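Local atomic coordinates of LP15968p (Drosophila melanogaster, PDB entry 3MN8), a protein that releases C-terminal arginine or lysine from peptides and proteins as a zinc metallocarboxypeptidase, processing growth factors, peptide hormones and neuropeptides. Residues R246-L251 with F292-S297. Sequence-based numbering, arbitrary orientation.
Sequences RVFKQL and FNYAFS
F248 and Y294 carry the whole contact between helix 245-257 and helix 289-296, whose backbones stay well apart: even the closest CA atoms, those of F248 and Y294, are 10.8 Å from each other. Only two aromatic side chains, both buried, span the gap. From its CB, which keeps clear of F248, Y294 sends CG anti to the backbone N (chi1 -175°), which carries the ring away from its own helix and over to F248. CG of Y294 is slightly farther from F248 CE2 than the two ring carbons beyond it, which make the close approach: CD1 lies 3.9 Å from F248 CE2, and CE1 is equally near that same carbon. F248 CZ adds a slightly longer approach, 4.1 Å from Y294 CD1. The phenylalanine therefore presents its CE2 edge to one face of the tyrosine, toward the rim rather than above the ring centre. With planes at 76° and centroids 5.5 Å apart, this is a T-shaped (edge-to-face) pair. At the tip of Y294, OH lies clear of F248 and hydrogen-bonds D244 OD2, just before helix 245-257, so the tyrosine is tied to the same part of the chain by a polar end as well as an apolar face. K364 makes a cation-pi contact with the Y294 ring. F248, meanwhile, meets the ring of F300 at a shallow angle and touches L302, while N293 touches the intervening E301, consistent with the two helices flanking strand 300-305 on opposite sides. The aromatic pair thus joins the two helices beside the start of strand 300-305, an inner strand of the central mixed sheet, away from the zinc site, as apolar core packing in the alpha/beta catalytic domain of an M14 carboxypeptidase.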
loop_
_atom_site.group_PDB
_atom_site.type_symbol
_atom_site.label_atom_id
_atom_site.label_comp_id
_atom_site.label_asym_id
_atom_site.label_seq_id
_atom_site.Cartn_x
_atom_site.Cartn_y
_atom_site.Cartn_z
ATOM N N ARG A 246 -1.008 -14.217 -9.484
ATOM C CA ARG A 246 -2.429 -14.432 -9.262
ATOM C C ARG A 246 -2.953 -13.433 -8.228
ATOM O O ARG A 246 -3.883 -12.676 -8.496
ATOM C CB ARG A 246 -2.695 -15.857 -8.790
ATOM C CG ARG A 246 -2.144 -16.922 -9.696
ATOM C CD ARG A 246 -2.172 -18.279 -9.007
ATOM N NE ARG A 246 -3.339 -19.077 -9.380
ATOM C CZ ARG A 246 -3.683 -20.216 -8.786
ATOM N NH1 ARG A 246 -2.956 -20.693 -7.781
ATOM N NH2 ARG A 246 -4.758 -20.877 -9.188
ATOM N N VAL A 247 -2.349 -13.428 -7.046
ATOM C CA VAL A 247 -2.790 -12.532 -5.988
ATOM C C VAL A 247 -2.723 -11.085 -6.453
ATOM O O VAL A 247 -3.636 -10.283 -6.208
ATOM C CB VAL A 247 -1.952 -12.696 -4.708
ATOM C CG1 VAL A 247 -2.207 -11.539 -3.768
ATOM C CG2 VAL A 247 -2.280 -14.015 -4.031
ATOM N N PHE A 248 -1.638 -10.754 -7.136
ATOM C CA PHE A 248 -1.461 -9.386 -7.586
ATOM C C PHE A 248 -2.585 -8.986 -8.515
ATOM O O PHE A 248 -3.180 -7.923 -8.346
ATOM C CB PHE A 248 -0.078 -9.166 -8.207
ATOM C CG PHE A 248 0.918 -8.635 -7.224
ATOM C CD1 PHE A 248 0.696 -7.422 -6.600
ATOM C CD2 PHE A 248 2.042 -9.354 -6.894
ATOM C CE1 PHE A 248 1.589 -6.925 -5.683
ATOM C CE2 PHE A 248 2.941 -8.865 -5.972
ATOM C CZ PHE A 248 2.713 -7.641 -5.366
ATOM N N LYS A 249 -2.894 -9.862 -9.467
ATOM C CA LYS A 249 -3.996 -9.635 -10.401
ATOM C C LYS A 249 -5.335 -9.498 -9.671
ATOM O O LYS A 249 -6.196 -8.719 -10.088
ATOM C CB LYS A 249 -4.053 -10.750 -11.448
ATOM C CG LYS A 249 -3.419 -10.355 -12.772
ATOM C CD LYS A 249 -3.144 -11.535 -13.699
ATOM C CE LYS A 249 -2.373 -11.047 -14.925
ATOM N NZ LYS A 249 -1.603 -12.137 -15.583
ATOM N N GLN A 250 -5.501 -10.245 -8.577
ATOM C CA GLN A 250 -6.714 -10.156 -7.761
ATOM C C GLN A 250 -6.802 -8.797 -7.056
ATOM O O GLN A 250 -7.859 -8.172 -7.008
ATOM C CB GLN A 250 -6.792 -11.310 -6.745
ATOM C CG GLN A 250 -8.077 -11.284 -5.915
ATOM C CD GLN A 250 -8.371 -12.596 -5.195
ATOM O OE1 GLN A 250 -8.170 -13.683 -5.737
ATOM N NE2 GLN A 250 -8.876 -12.491 -3.976
ATOM N N LEU A 251 -5.678 -8.342 -6.525
ATOM C CA LEU A 251 -5.613 -7.029 -5.905
ATOM C C LEU A 251 -5.962 -5.936 -6.893
ATOM O O LEU A 251 -6.864 -5.133 -6.657
ATOM C CB LEU A 251 -4.223 -6.788 -5.330
ATOM C CG LEU A 251 -3.880 -7.749 -4.196
ATOM C CD1 LEU A 251 -2.439 -7.582 -3.743
ATOM C CD2 LEU A 251 -4.868 -7.592 -3.037
ATOM N N PHE A 292 10.025 -2.399 -4.699
ATOM C CA PHE A 292 10.897 -2.410 -3.534
ATOM C C PHE A 292 10.198 -3.068 -2.342
ATOM O O PHE A 292 10.791 -3.888 -1.633
ATOM C CB PHE A 292 11.392 -1.017 -3.171
ATOM C CG PHE A 292 12.056 -0.958 -1.837
ATOM C CD1 PHE A 292 13.419 -1.168 -1.729
ATOM C CD2 PHE A 292 11.318 -0.720 -0.680
ATOM C CE1 PHE A 292 14.051 -1.136 -0.489
ATOM C CE2 PHE A 292 11.939 -0.678 0.556
ATOM C CZ PHE A 292 13.307 -0.890 0.655
ATOM N N ASN A 293 8.932 -2.730 -2.143
ATOM C CA ASN A 293 8.117 -3.421 -1.152
ATOM C C ASN A 293 8.181 -4.950 -1.272
ATOM O O ASN A 293 8.451 -5.661 -0.297
ATOM C CB ASN A 293 6.664 -2.943 -1.237
ATOM C CG ASN A 293 6.430 -1.635 -0.480
ATOM O OD1 ASN A 293 5.979 -1.636 0.674
ATOM N ND2 ASN A 293 6.735 -0.512 -1.132
ATOM N N TYR A 294 7.948 -5.448 -2.479
ATOM C CA TYR A 294 7.810 -6.883 -2.686
ATOM C C TYR A 294 9.131 -7.608 -2.487
ATOM O O TYR A 294 9.193 -8.647 -1.826
ATOM C CB TYR A 294 7.244 -7.164 -4.085
ATOM C CG TYR A 294 6.952 -8.624 -4.362
ATOM C CD1 TYR A 294 5.999 -9.325 -3.610
ATOM C CD2 TYR A 294 7.617 -9.304 -5.388
ATOM C CE1 TYR A 294 5.726 -10.666 -3.870
ATOM C CE2 TYR A 294 7.352 -10.640 -5.658
ATOM C CZ TYR A 294 6.407 -11.321 -4.897
ATOM O OH TYR A 294 6.142 -12.651 -5.170
ATOM N N ALA A 295 10.186 -7.032 -3.053
ATOM C CA ALA A 295 11.496 -7.674 -3.118
ATOM C C ALA A 295 12.310 -7.558 -1.832
ATOM O O ALA A 295 13.227 -8.344 -1.623
ATOM C CB ALA A 295 12.291 -7.120 -4.291
ATOM N N PHE A 296 11.994 -6.588 -0.979
ATOM C CA PHE A 296 12.805 -6.361 0.214
ATOM C C PHE A 296 11.965 -6.430 1.476
ATOM O O PHE A 296 12.415 -6.037 2.560
ATOM C CB PHE A 296 13.509 -5.007 0.134
ATOM C CG PHE A 296 14.480 -4.886 -1.026
ATOM C CD1 PHE A 296 14.040 -4.520 -2.294
ATOM C CD2 PHE A 296 15.839 -5.132 -0.843
ATOM C CE1 PHE A 296 14.937 -4.403 -3.353
ATOM C CE2 PHE A 296 16.740 -5.018 -1.908
ATOM C CZ PHE A 296 16.286 -4.655 -3.158
ATOM N N SER A 297 10.735 -6.915 1.327
ATOM C CA SER A 297 9.863 -7.117 2.476
ATOM C C SER A 297 8.770 -8.085 2.086
ATOM O O SER A 297 8.786 -8.640 0.988
ATOM C CB SER A 297 9.250 -5.794 2.955
ATOM O OG SER A 297 8.086 -5.438 2.212
#